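Local coordinates for YdhT protein (Bacillus subtilis, PDB 3CBW), which hydrolyses internal beta-1,4-mannosidic linkages of mannan, galactomannan and glucomannan as a secreted endo-mannanase of glycosyl hydrolase family 26, at residues V169-L174 with D218-V223; M151-A156 with Y208-D213; D244-D249 with T265-P270; V41-F46 with T328-E333. The protein carries 3 engineered substitutions. All coordinates share one frame; numbering follows the deposited sequence.

Contact 1: residues V169-L174 with D218-V223; sequences VLFRPL and DHLIWV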
loop_
_atom_site.group_PDB
_atom_site.type_symbol
_atom_site.label_atom_id
_atom_site.label_comp_id
_atom_site.label_asym_id
_atom_site.label_seq_id
_atom_site.Cartn_x
_atom_site.Cartn_y
_atom_site.Cartn_z
ATOM N N VAL A 169 4.809 -9.353 -3.012
ATOM C CA VAL A 169 4.020 -8.157 -3.304
ATOM C C VAL A 169 3.558 -7.516 -2.007
ATOM O O VAL A 169 2.979 -8.191 -1.150
ATOM C CB VAL A 169 2.750 -8.522 -4.124
ATOM C CG1 VAL A 169 1.807 -7.322 -4.304
ATOM C CG2 VAL A 169 3.133 -9.108 -5.466
ATOM N N LEU A 170 3.798 -6.213 -1.883
ATOM C CA LEU A 170 3.213 -5.425 -0.808
ATOM C C LEU A 170 1.768 -5.153 -1.222
ATOM O O LEU A 170 1.514 -4.376 -2.143
ATOM C CB LEU A 170 3.990 -4.124 -0.655
ATOM C CG LEU A 170 5.440 -4.255 -0.185
ATOM C CD1 LEU A 170 6.220 -2.954 -0.367
ATOM C CD2 LEU A 170 5.506 -4.722 1.267
ATOM N N PHE A 171 0.828 -5.817 -0.553
ATOM C CA PHE A 171 -0.589 -5.777 -0.949
ATOM C C PHE A 171 -1.336 -4.926 0.058
ATOM O O PHE A 171 -1.367 -5.245 1.256
ATOM C CB PHE A 171 -1.156 -7.193 -1.006
ATOM C CG PHE A 171 -2.571 -7.268 -1.497
ATOM C CD1 PHE A 171 -2.898 -6.831 -2.772
ATOM C CD2 PHE A 171 -3.567 -7.823 -0.702
ATOM C CE1 PHE A 171 -4.198 -6.906 -3.243
ATOM C CE2 PHE A 171 -4.877 -7.922 -1.170
ATOM C CZ PHE A 171 -5.200 -7.459 -2.444
ATOM N N ARG A 172 -1.890 -3.818 -0.421
ATOM C CA ARG A 172 -2.438 -2.800 0.461
ATOM C C ARG A 172 -3.898 -2.525 0.091
ATOM O O ARG A 172 -4.186 -1.541 -0.573
ATOM C CB ARG A 172 -1.579 -1.533 0.349
ATOM C CG ARG A 172 -1.983 -0.398 1.283
ATOM C CD ARG A 172 -0.993 0.752 1.173
ATOM N NE ARG A 172 -1.001 1.424 -0.126
ATOM C CZ ARG A 172 -1.635 2.554 -0.406
ATOM N NH1 ARG A 172 -2.346 3.184 0.516
ATOM N NH2 ARG A 172 -1.559 3.061 -1.618
ATOM N N PRO A 173 -4.821 -3.393 0.539
ATOM C CA PRO A 173 -6.239 -3.249 0.212
ATOM C C PRO A 173 -6.971 -2.350 1.211
ATOM O O PRO A 173 -6.557 -2.233 2.371
ATOM C CB PRO A 173 -6.756 -4.671 0.361
ATOM C CG PRO A 173 -5.954 -5.221 1.522
ATOM C CD PRO A 173 -4.570 -4.600 1.359
ATOM N N LEU A 174 -8.068 -1.735 0.770
ATOM C CA LEU A 174 -9.011 -1.078 1.689
ATOM C C LEU A 174 -8.336 -0.005 2.532
ATOM O O LEU A 174 -8.549 0.098 3.744
ATOM C CB LEU A 174 -9.700 -2.108 2.583
ATOM C CG LEU A 174 -10.437 -3.255 1.898
ATOM C CD1 LEU A 174 -10.928 -4.218 2.957
ATOM C CD2 LEU A 174 -11.593 -2.761 1.045
ATOM N N ASP A 218 0.364 -16.995 -1.823
ATOM C CA ASP A 218 1.396 -17.172 -0.794
ATOM C C ASP A 218 2.573 -16.198 -0.918
ATOM O O ASP A 218 3.582 -16.365 -0.241
ATOM C CB ASP A 218 1.876 -18.642 -0.788
ATOM C CG ASP A 218 0.811 -19.607 -0.305
ATOM O OD1 ASP A 218 -0.053 -19.196 0.491
ATOM O OD2 ASP A 218 0.863 -20.785 -0.731
ATOM N N HIS A 219 2.399 -15.156 -1.723
ATOM C CA HIS A 219 3.448 -14.179 -1.999
ATOM C C HIS A 219 3.041 -12.781 -1.524
ATOM O O HIS A 219 3.700 -11.808 -1.872
ATOM C CB HIS A 219 3.752 -14.166 -3.497
ATOM C CG HIS A 219 2.598 -13.720 -4.342
ATOM N ND1 HIS A 219 1.296 -14.114 -4.093
ATOM C CD2 HIS A 219 2.545 -12.880 -5.405
ATOM C CE1 HIS A 219 0.496 -13.547 -4.983
ATOM N NE2 HIS A 219 1.229 -12.799 -5.791
ATOM N N LEU A 220 1.971 -12.680 -0.739
ATOM C CA LEU A 220 1.447 -11.378 -0.319
ATOM C C LEU A 220 1.891 -10.986 1.077
ATOM O O LEU A 220 1.881 -11.794 2.012
ATOM C CB LEU A 220 -0.087 -11.367 -0.359
ATOM C CG LEU A 220 -0.745 -11.768 -1.682
ATOM C CD1 LEU A 220 -2.255 -11.703 -1.591
ATOM C CD2 LEU A 220 -0.232 -10.884 -2.829
ATOM N N ILE A 221 2.294 -9.723 1.183
ATOM C CA ILE A 221 2.621 -9.071 2.451
ATOM C C ILE A 221 1.521 -8.040 2.652
ATOM O O ILE A 221 1.327 -7.159 1.820
ATOM C CB ILE A 221 4.016 -8.420 2.370
ATOM C CG1 ILE A 221 5.096 -9.510 2.244
ATOM C CG2 ILE A 221 4.275 -7.524 3.586
ATOM C CD1 ILE A 221 6.500 -8.979 2.004
ATOM N N TRP A 222 0.775 -8.183 3.741
ATOM C CA TRP A 222 -0.474 -7.461 3.950
ATOM C C TRP A 222 -0.263 -6.134 4.664
ATOM O O TRP A 222 0.324 -6.101 5.760
ATOM C CB TRP A 222 -1.444 -8.358 4.732
ATOM C CG TRP A 222 -1.920 -9.486 3.879
ATOM C CD1 TRP A 222 -1.246 -10.638 3.592
ATOM C CD2 TRP A 222 -3.138 -9.532 3.139
ATOM N NE1 TRP A 222 -1.988 -11.411 2.734
ATOM C CE2 TRP A 222 -3.155 -10.757 2.440
ATOM C CE3 TRP A 222 -4.240 -8.675 3.029
ATOM C CZ2 TRP A 222 -4.225 -11.144 1.632
ATOM C CZ3 TRP A 222 -5.305 -9.063 2.222
ATOM C CH2 TRP A 222 -5.281 -10.275 1.520
ATOM N N VAL A 223 -0.745 -5.049 4.051
ATOM C CA VAL A 223 -0.477 -3.690 4.548
ATOM C C VAL A 223 -1.781 -3.010 4.972
ATOM O O VAL A 223 -2.726 -2.939 4.185
ATOM C CB VAL A 223 0.257 -2.845 3.480
ATOM C CG1 VAL A 223 0.635 -1.462 4.005
ATOM C CG2 VAL A 223 1.503 -3.591 2.958
HETATM O O HOH W 1 -4.648 -0.880 3.903
#
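Two neighbouring parallel strands of the TIM-type (beta/alpha) barrel of this family 26 glycosidase, 169-172 and 220-223, pair here in register. Four backbone hydrogen bonds join them: Val169 N to His219 O, Ile221 N to Val169 O, Phe171 N to Ile221 O and Val223 N to Phe171 O, of which Phe171 N to Ile221 O is the shortest at 2.8 Å. Val169, Leu220, Phe171 and Trp222 share the sheet face that meets helices 143-163 and 194-214; Leu170 and Ile221 share the other, where Leu170 CD2 rests 3.8 Å from Ile221 CG2. The aromatic pair is T-shaped. Phe171 CG stands anti to the backbone N (chi1 -176°), and the ring turns its CD2-CE2 edge onto the six-membered ring of Trp222, the planes at 89° and the centroids 5.0 Å apart. Leu220 CD1 lies obliquely to the same Phe171 ring, 4.2 Å from Phe171 CD2. At the other end of the pair Pro173 CG touches Trp222 CZ3 at 4.0 Å. Arg172 runs its aliphatic part along Val223, Arg172 CG and CD each 3.9 Å from Val223 CG1, before its guanidinium leaves for Gln110, Asp249 and Glu275, the last the probable nucleophile. Past the last strand bond a water bridges the two segments, donating to Pro173 O and to Val223 O, each at 2.8 Å.

Contact 2: residues M151-A156 with Y208-D213; sequences MLSKIA and YHYMTD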
loop_
_atom_site.group_PDB
_atom_site.type_symbol
_atom_site.label_atom_id
_atom_site.label_comp_id
_atom_site.label_asym_id
_atom_site.label_seq_id
_atom_site.Cartn_x
_atom_site.Cartn_y
_atom_site.Cartn_z
ATOM N N MET A 151 -14.991 -9.086 -8.462
ATOM C CA MET A 151 -13.780 -8.256 -8.445
ATOM C C MET A 151 -12.607 -9.001 -7.816
ATOM O O MET A 151 -11.498 -9.004 -8.348
ATOM C CB MET A 151 -14.022 -6.952 -7.681
ATOM C CG MET A 151 -14.997 -5.955 -8.355
ATOM S SD MET A 151 -15.068 -4.257 -7.594
ATOM C CE MET A 151 -15.645 -4.671 -5.934
ATOM N N LEU A 152 -12.849 -9.621 -6.670
ATOM C CA LEU A 152 -11.774 -10.317 -5.976
ATOM C C LEU A 152 -11.203 -11.439 -6.837
ATOM O O LEU A 152 -9.999 -11.673 -6.827
ATOM C CB LEU A 152 -12.250 -10.863 -4.629
ATOM C CG LEU A 152 -12.766 -9.837 -3.605
ATOM C CD1 LEU A 152 -13.089 -10.523 -2.289
ATOM C CD2 LEU A 152 -11.775 -8.694 -3.392
ATOM N N SER A 153 -12.061 -12.142 -7.575
ATOM C CA SER A 153 -11.609 -13.237 -8.415
ATOM C C SER A 153 -10.663 -12.745 -9.493
ATOM O O SER A 153 -9.639 -13.369 -9.754
ATOM C CB SER A 153 -12.801 -13.949 -9.047
ATOM O OG SER A 153 -12.363 -15.082 -9.761
ATOM N N LYS A 154 -10.995 -11.619 -10.121
ATOM C CA LYS A 154 -10.149 -11.084 -11.175
ATOM C C LYS A 154 -8.824 -10.558 -10.611
ATOM O O LYS A 154 -7.774 -10.730 -11.218
ATOM C CB LYS A 154 -10.894 -10.001 -11.961
ATOM C CG LYS A 154 -10.228 -9.647 -13.267
ATOM C CD LYS A 154 -11.065 -8.682 -14.087
ATOM C CE LYS A 154 -10.328 -8.315 -15.352
ATOM N NZ LYS A 154 -11.062 -7.249 -16.106
ATOM N N ILE A 155 -8.888 -9.918 -9.448
ATOM C CA ILE A 155 -7.692 -9.460 -8.736
ATOM C C ILE A 155 -6.778 -10.650 -8.432
ATOM O O ILE A 155 -5.572 -10.607 -8.706
ATOM C CB ILE A 155 -8.070 -8.696 -7.437
ATOM C CG1 ILE A 155 -8.718 -7.353 -7.795
ATOM C CG2 ILE A 155 -6.834 -8.484 -6.558
ATOM C CD1 ILE A 155 -9.569 -6.783 -6.682
ATOM N N ALA A 156 -7.363 -11.721 -7.900
ATOM C CA ALA A 156 -6.589 -12.910 -7.558
ATOM C C ALA A 156 -5.951 -13.538 -8.790
ATOM O O ALA A 156 -4.815 -13.988 -8.725
ATOM C CB ALA A 156 -7.446 -13.924 -6.836
ATOM N N TYR A 208 -8.769 -11.024 3.031
ATOM C CA TYR A 208 -7.632 -11.841 3.465
ATOM C C TYR A 208 -7.918 -13.330 3.206
ATOM O O TYR A 208 -7.079 -14.041 2.647
ATOM C CB TYR A 208 -7.287 -11.592 4.944
ATOM C CG TYR A 208 -6.143 -12.473 5.395
ATOM C CD1 TYR A 208 -4.818 -12.050 5.288
ATOM C CD2 TYR A 208 -6.384 -13.767 5.882
ATOM C CE1 TYR A 208 -3.764 -12.875 5.678
ATOM C CE2 TYR A 208 -5.333 -14.606 6.254
ATOM C CZ TYR A 208 -4.029 -14.143 6.160
ATOM O OH TYR A 208 -2.972 -14.959 6.526
ATOM N N HIS A 209 -9.099 -13.798 3.605
ATOM C CA HIS A 209 -9.437 -15.212 3.436
ATOM C C HIS A 209 -9.641 -15.590 1.987
ATOM O O HIS A 209 -9.249 -16.689 1.586
ATOM C CB HIS A 209 -10.648 -15.583 4.286
ATOM C CG HIS A 209 -10.352 -15.556 5.743
ATOM N ND1 HIS A 209 -11.165 -14.932 6.666
ATOM C CD2 HIS A 209 -9.302 -16.052 6.433
ATOM C CE1 HIS A 209 -10.630 -15.059 7.867
ATOM N NE2 HIS A 209 -9.500 -15.735 7.755
ATOM N N TYR A 210 -10.210 -14.696 1.188
ATOM C CA TYR A 210 -10.370 -14.984 -0.224
ATOM C C TYR A 210 -8.998 -15.167 -0.869
ATOM O O TYR A 210 -8.755 -16.137 -1.593
ATOM C CB TYR A 210 -11.132 -13.855 -0.918
ATOM C CG TYR A 210 -11.580 -14.208 -2.313
ATOM C CD1 TYR A 210 -12.873 -14.675 -2.537
ATOM C CD2 TYR A 210 -10.723 -14.082 -3.410
ATOM C CE1 TYR A 210 -13.312 -15.010 -3.804
ATOM C CE2 TYR A 210 -11.153 -14.420 -4.703
ATOM C CZ TYR A 210 -12.459 -14.888 -4.883
ATOM O OH TYR A 210 -12.942 -15.230 -6.128
ATOM N N MET A 211 -8.090 -14.221 -0.630
ATOM C CA MET A 211 -6.785 -14.274 -1.283
ATOM C C MET A 211 -5.926 -15.417 -0.757
ATOM O O MET A 211 -5.284 -16.117 -1.528
ATOM C CB MET A 211 -6.047 -12.943 -1.116
ATOM C CG MET A 211 -6.714 -11.752 -1.816
ATOM S SD MET A 211 -7.087 -11.948 -3.645
ATOM C CE MET A 211 -8.355 -10.611 -3.798
ATOM N N THR A 212 -5.902 -15.588 0.558
ATOM C CA THR A 212 -4.991 -16.528 1.195
ATOM C C THR A 212 -5.521 -17.959 1.118
ATOM O O THR A 212 -4.791 -18.874 0.732
ATOM C CB THR A 212 -4.741 -16.107 2.656
ATOM O OG1 THR A 212 -4.282 -14.751 2.672
ATOM C CG2 THR A 212 -3.721 -16.997 3.328
ATOM N N ASP A 213 -6.788 -18.150 1.477
ATOM C CA ASP A 213 -7.324 -19.506 1.589
ATOM C C ASP A 213 -8.012 -19.946 0.304
ATOM O O ASP A 213 -7.604 -20.935 -0.298
ATOM C CB ASP A 213 -8.240 -19.597 2.804
ATOM C CG ASP A 213 -7.492 -19.357 4.098
ATOM O OD1 ASP A 213 -6.309 -19.763 4.190
ATOM O OD2 ASP A 213 -8.083 -18.763 5.018
HETATM O O HOH W 2 -11.892 -17.034 -7.700
#
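The Tyr210 ring carries Leu152 CB over one face, 3.8 Å from the ring centroid and 16° off the ring normal, a CH-pi contact displaced toward the CE2 side. Ala156 CB sits at the ring edge, close to its plane, and Ser153 N approaches obliquely. Further along the same face, toward the root of the ring, Leu152 CD1 reaches Tyr210 CG at 4.0 Å. With CG of Tyr210 anti to the backbone N (chi1 -168°), the ring extends across to the other helix and its hydroxyl ends beside Ser153, Tyr210 OH 3.2 Å from Ser153 CB. Ser153 OG and Tyr210 OH do not bond directly; a water bridges them, 2.9 Å from OG and 2.6 Å from OH. These contacts join helices 143-163 and 194-214, two outer helices of the (beta/alpha) barrel, whose short segments run at 37° with axes 10.4 Å apart. Were Tyr210 replaced by an alanine, Leu152 CB would probably lose its aromatic partner and the bridging water one of its two anchors. Deeper in the interface Met211 does the reaching: its chain bends at chi2, which turns the thioether back toward helix 143-163. Met211 SD lies against Ala156 CB at 3.8 Å, while CE enters between Leu152 and Ile155, touching Leu152 CD2, Ile155 CG2 and the backbone Leu152 O. Met211 also packs on Leu220 and Trp222 of the barrel strand 220-224. Arg215, in the loop after helix 194-214, lies against both Ala156 and Tyr210.

Contact 3: residues D244-D249 with T265-P270; sequences DIVGLD and TALNKP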
loop_
_atom_site.group_PDB
_atom_site.type_symbol
_atom_site.label_atom_id
_atom_site.label_comp_id
_atom_site.label_asym_id
_atom_site.label_seq_id
_atom_site.Cartn_x
_atom_site.Cartn_y
_atom_site.Cartn_z
ATOM N N ASP A 244 0.693 -7.620 8.073
ATOM C CA ASP A 244 2.151 -7.686 8.186
ATOM C C ASP A 244 2.804 -6.335 8.483
ATOM O O ASP A 244 3.772 -6.265 9.251
ATOM C CB ASP A 244 2.755 -8.261 6.899
ATOM C CG ASP A 244 2.393 -9.711 6.697
ATOM O OD1 ASP A 244 2.719 -10.527 7.583
ATOM O OD2 ASP A 244 1.791 -10.048 5.654
ATOM N N ILE A 245 2.295 -5.275 7.849
ATOM C CA ILE A 245 2.879 -3.933 7.931
ATOM C C ILE A 245 1.756 -2.960 8.190
ATOM O O ILE A 245 0.691 -3.068 7.583
ATOM C CB ILE A 245 3.623 -3.555 6.608
ATOM C CG1 ILE A 245 4.840 -4.463 6.404
ATOM C CG2 ILE A 245 4.028 -2.073 6.568
ATOM C CD1 ILE A 245 5.534 -4.327 5.060
ATOM N N VAL A 246 1.984 -2.034 9.120
ATOM C CA VAL A 246 1.048 -0.937 9.367
ATOM C C VAL A 246 1.642 0.348 8.812
ATOM O O VAL A 246 2.867 0.477 8.682
ATOM C CB VAL A 246 0.710 -0.773 10.872
ATOM C CG1 VAL A 246 0.015 -2.023 11.375
ATOM C CG2 VAL A 246 1.976 -0.474 11.723
ATOM N N GLY A 247 0.802 1.318 8.486
ATOM C CA GLY A 247 1.364 2.548 7.978
ATOM C C GLY A 247 0.359 3.650 7.824
ATOM O O GLY A 247 -0.830 3.457 8.042
ATOM N N LEU A 248 0.855 4.814 7.423
ATOM C CA LEU A 248 0.022 5.989 7.214
ATOM C C LEU A 248 0.070 6.464 5.786
ATOM O O LEU A 248 1.153 6.594 5.210
ATOM C CB LEU A 248 0.493 7.138 8.108
ATOM C CG LEU A 248 0.285 6.923 9.605
ATOM C CD1 LEU A 248 1.029 7.962 10.412
ATOM C CD2 LEU A 248 -1.202 6.947 9.972
ATOM N N ASP A 249 -1.111 6.734 5.239
ATOM C CA ASP A 249 -1.245 7.558 4.049
ATOM C C ASP A 249 -1.275 9.016 4.520
ATOM O O ASP A 249 -2.193 9.424 5.229
ATOM C CB ASP A 249 -2.528 7.220 3.300
ATOM C CG ASP A 249 -2.458 5.884 2.556
ATOM O OD1 ASP A 249 -1.554 5.069 2.825
ATOM O OD2 ASP A 249 -3.318 5.664 1.670
ATOM N N THR A 265 2.995 2.110 15.517
ATOM C CA THR A 265 4.183 1.348 15.907
ATOM C C THR A 265 3.922 0.521 17.177
ATOM O O THR A 265 4.507 -0.547 17.349
ATOM C CB THR A 265 5.436 2.231 16.103
ATOM O OG1 THR A 265 5.155 3.258 17.058
ATOM C CG2 THR A 265 5.875 2.861 14.791
ATOM N N ALA A 266 3.009 0.998 18.020
ATOM C CA ALA A 266 2.642 0.293 19.257
ATOM C C ALA A 266 1.986 -1.075 18.996
ATOM O O ALA A 266 1.943 -1.938 19.886
ATOM C CB ALA A 266 1.727 1.161 20.099
ATOM N N LEU A 267 1.485 -1.280 17.775
ATOM C CA LEU A 267 0.888 -2.561 17.393
ATOM C C LEU A 267 1.934 -3.657 17.167
ATOM O O LEU A 267 1.593 -4.808 16.892
ATOM C CB LEU A 267 0.008 -2.363 16.154
ATOM C CG LEU A 267 -1.199 -1.440 16.363
ATOM C CD1 LEU A 267 -1.960 -1.228 15.047
ATOM C CD2 LEU A 267 -2.133 -1.978 17.452
ATOM N N ASN A 268 3.208 -3.303 17.285
ATOM C CA ASN A 268 4.310 -4.250 17.096
ATOM C C ASN A 268 4.321 -4.884 15.695
ATOM O O ASN A 268 4.487 -6.093 15.533
ATOM C CB ASN A 268 4.329 -5.318 18.209
ATOM C CG ASN A 268 5.678 -6.009 18.338
ATOM O OD1 ASN A 268 6.726 -5.417 18.054
ATOM N ND2 ASN A 268 5.660 -7.268 18.766
ATOM N N LYS A 269 4.113 -4.041 14.688
ATOM C CA LYS A 269 4.292 -4.411 13.289
ATOM C C LYS A 269 5.198 -3.353 12.683
ATOM O O LYS A 269 5.159 -2.197 13.118
ATOM C CB LYS A 269 2.955 -4.382 12.536
ATOM C CG LYS A 269 1.895 -5.346 13.054
ATOM C CD LYS A 269 2.171 -6.782 12.652
ATOM C CE LYS A 269 1.074 -7.713 13.146
ATOM N NZ LYS A 269 1.281 -9.089 12.574
ATOM N N PRO A 270 6.006 -3.720 11.673
ATOM C CA PRO A 270 6.796 -2.713 10.972
ATOM C C PRO A 270 5.885 -1.611 10.435
ATOM O O PRO A 270 4.747 -1.883 10.022
ATOM C CB PRO A 270 7.463 -3.509 9.837
ATOM C CG PRO A 270 7.567 -4.881 10.387
ATOM C CD PRO A 270 6.274 -5.073 11.152
#
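Asp244 meets the segment 265-270 through its backbone oxygen: Pro270 CD lies 3.4 Å from Asp244 O, and Lys269 CD is 3.8 Å from the same atom. Its carboxylate turns away to Val15 N and to Trp222 N on the preceding strand. Ile245 follows with a CA-H...O contact to Pro270 O, 3.5 Å from Ile245 CA, and its CG2 also comes to 3.5 Å from that oxygen. Val246 makes the one hydrogen bond across, from its N to Pro270 O at 2.9 Å, the donor almost in line with the carbonyl (C=O...N angle 170°). The two branches of Val246 divide the work. CG1, anti to the carbonyl carbon (chi1 -63°), meets Lys269 CB at 3.9 Å and the tip of Leu267 at CD1, whereas CG2 stands over the backbone oxygens of Lys269 and Pro270. With a glycine in place of Val246, a gap would probably open beside Leu267 CD1, and the methylene part of Lys269 would be left without its apolar support. Lys269 crosses Val246 at about a right angle, and its chain bends at chi2 (-76°), carrying NZ to the carbonyls of Val243 and Ala240. Leu267 lies in a type I turn from Thr265 to Asn268, which leaves helix 261-265 with positive phi at Asn268. The whole is the return from helix to strand in a right-handed beta-alpha-beta crossover, where the chain enters strand 271-278 alongside strand 245-252, as is usual in the parallel (beta/alpha) barrels of the TIM type.

Contact 4: residues V41-F46 with T328-E333; sequences VLSGAF and TLNKGE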
loop_
_atom_site.group_PDB
_atom_site.type_symbol
_atom_site.label_atom_id
_atom_site.label_comp_id
_atom_site.label_asym_id
_atom_site.label_seq_id
_atom_site.Cartn_x
_atom_site.Cartn_y
_atom_site.Cartn_z
ATOM N N VAL A 41 15.426 2.965 5.004
ATOM C CA VAL A 41 14.096 3.384 4.561
ATOM C C VAL A 41 14.035 3.208 3.056
ATOM O O VAL A 41 14.742 3.908 2.322
ATOM C CB VAL A 41 13.784 4.869 4.907
ATOM C CG1 VAL A 41 12.367 5.225 4.476
ATOM C CG2 VAL A 41 13.948 5.146 6.382
ATOM N N LEU A 42 13.214 2.269 2.586
ATOM C CA LEU A 42 13.062 2.093 1.149
ATOM C C LEU A 42 12.338 3.281 0.528
ATOM O O LEU A 42 11.314 3.723 1.038
ATOM C CB LEU A 42 12.290 0.817 0.816
ATOM C CG LEU A 42 13.108 -0.465 0.676
ATOM C CD1 LEU A 42 13.728 -0.855 2.001
ATOM C CD2 LEU A 42 12.241 -1.592 0.163
ATOM N N SER A 43 12.857 3.781 -0.584
ATOM C CA SER A 43 12.116 4.736 -1.397
ATOM C C SER A 43 11.021 4.020 -2.181
ATOM O O SER A 43 11.064 2.802 -2.382
ATOM C CB SER A 43 13.070 5.458 -2.335
ATOM O OG SER A 43 13.719 4.507 -3.158
ATOM N N GLY A 44 10.045 4.788 -2.634
ATOM C CA GLY A 44 8.913 4.219 -3.335
ATOM C C GLY A 44 8.202 5.272 -4.126
ATOM O O GLY A 44 8.189 6.455 -3.763
ATOM N N ALA A 45 7.582 4.823 -5.209
ATOM C CA ALA A 45 6.765 5.696 -6.038
ATOM C C ALA A 45 5.592 4.941 -6.622
ATOM O O ALA A 45 5.713 3.774 -6.973
ATOM C CB ALA A 45 7.584 6.275 -7.164
ATOM N N PHE A 46 4.456 5.621 -6.724
ATOM C CA PHE A 46 3.287 5.108 -7.414
ATOM C C PHE A 46 3.475 5.270 -8.920
ATOM O O PHE A 46 3.775 6.362 -9.405
ATOM C CB PHE A 46 2.051 5.870 -6.961
ATOM C CG PHE A 46 0.772 5.387 -7.577
ATOM C CD1 PHE A 46 0.391 4.043 -7.484
ATOM C CD2 PHE A 46 -0.079 6.275 -8.231
ATOM C CE1 PHE A 46 -0.812 3.594 -8.024
ATOM C CE2 PHE A 46 -1.289 5.832 -8.766
ATOM C CZ PHE A 46 -1.651 4.492 -8.660
ATOM N N THR A 328 18.249 6.413 2.899
ATOM C CA THR A 328 17.353 5.967 1.831
ATOM C C THR A 328 17.935 4.781 1.067
ATOM O O THR A 328 19.074 4.821 0.605
ATOM C CB THR A 328 17.032 7.138 0.901
ATOM O OG1 THR A 328 16.515 8.212 1.691
ATOM C CG2 THR A 328 15.996 6.745 -0.143
ATOM N N LEU A 329 17.136 3.727 0.943
ATOM C CA LEU A 329 17.517 2.533 0.220
ATOM C C LEU A 329 16.742 2.498 -1.095
ATOM O O LEU A 329 15.504 2.495 -1.101
ATOM C CB LEU A 329 17.210 1.318 1.095
ATOM C CG LEU A 329 17.733 -0.048 0.667
ATOM C CD1 LEU A 329 17.791 -0.999 1.859
ATOM C CD2 LEU A 329 16.916 -0.651 -0.475
ATOM N N ASN A 330 17.476 2.458 -2.205
ATOM C CA ASN A 330 16.892 2.561 -3.533
ATOM C C ASN A 330 16.943 1.239 -4.293
ATOM O O ASN A 330 17.504 0.251 -3.807
ATOM C CB ASN A 330 17.585 3.688 -4.302
ATOM C CG ASN A 330 17.385 5.024 -3.628
ATOM O OD1 ASN A 330 16.277 5.352 -3.212
ATOM N ND2 ASN A 330 18.451 5.788 -3.487
ATOM N N LYS A 331 16.310 1.211 -5.462
ATOM C CA LYS A 331 16.312 0.031 -6.309
ATOM C C LYS A 331 17.747 -0.450 -6.503
ATOM O O LYS A 331 18.646 0.351 -6.776
ATOM C CB LYS A 331 15.690 0.371 -7.662
ATOM C CG LYS A 331 15.318 -0.842 -8.501
ATOM C CD LYS A 331 14.908 -0.427 -9.911
ATOM C CE LYS A 331 14.308 -1.598 -10.698
ATOM N NZ LYS A 331 14.099 -1.213 -12.131
ATOM N N GLY A 332 17.947 -1.754 -6.346
ATOM C CA GLY A 332 19.274 -2.364 -6.492
ATOM C C GLY A 332 20.027 -2.530 -5.180
ATOM O O GLY A 332 21.131 -3.095 -5.167
ATOM N N GLU A 333 19.461 -2.035 -4.077
ATOM C CA GLU A 333 20.127 -2.085 -2.765
ATOM C C GLU A 333 19.475 -3.065 -1.782
ATOM O O GLU A 333 19.789 -3.059 -0.589
ATOM C CB GLU A 333 20.221 -0.686 -2.150
ATOM C CG GLU A 333 21.013 0.298 -2.988
ATOM C CD GLU A 333 21.299 1.586 -2.238
ATOM O OE1 GLU A 333 20.350 2.340 -1.954
ATOM O OE2 GLU A 333 22.484 1.844 -1.921
#
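Strand 328-329 pairs in parallel with the start of strand 41-49, Val41 opposite Thr328 and Leu42 opposite Leu329, held by hydrogen bonds from Leu329 N to Val41 O at 2.8 Å and from Ser43 N to Leu329 O at 3.0 Å. Leu329 N reaches Val41 O from above the carbonyl plane, 41° out of it, although its N-H points straight at the oxygen. Two CA-H...O contacts accompany these bonds, Thr328 CA to Val41 O and Leu42 CA to Leu329 O. On one face Leu42 and Leu329 lie side by side, both Leu42 CG and CD1 4.0 Å from Leu329 CD2. Past the paired residues the contact turns polar. Ser43 OG, set between its backbone N and carbonyl carbon (chi1 59°), donates to Asn330 OD1 at 2.7 Å, in the carbonyl plane and on a lone pair. The same OG accepts from Ala71 N, linking strand 41-49 to two other parts of the chain, while Asn330 ND2 turns to Tyr323 O. Thr328 CG2 rests 3.9 Å from Ser43 CB. Asn330 begins a type II turn to Glu333, closed by Glu333 N to Asn330 O, and the carboxylate folds back so that OE1 takes Asn330 N at 2.9 Å on its anti lone pair. Strand 328-329 is a short additional strand on strand 41-49, whose pairing with strand 301-306 closes the (beta/alpha) barrel; strand 72-79 is another neighbour, and helix 21-32 covers the leucine face through Trp29, which meets both Leu42 and Leu329.

Overall arrangement
Contacts 1, 3 and 4 all reach the one curled parallel sheet of the barrel, while contact 2 joins two helices outside it. Contacts 1 and 2 interlock along the chain, helix 143-163, strand 169-172, helix 194-214 and strand 220-224 coming in turn, and their centres lie about 11 Å apart, with Trp222 against Tyr208 and Met211. Contact 3 follows, about 13 Å from contact 1 between centres, on the adjoining strand 245-252; Arg172 and Asp249 form a salt bridge between them near the probable catalytic glutamates. Along the chain contact 4 encloses the other three, bringing the late strand 328-329 back to strand 41-49, about 28 Å from contact 2 between centres and across the chain's centre.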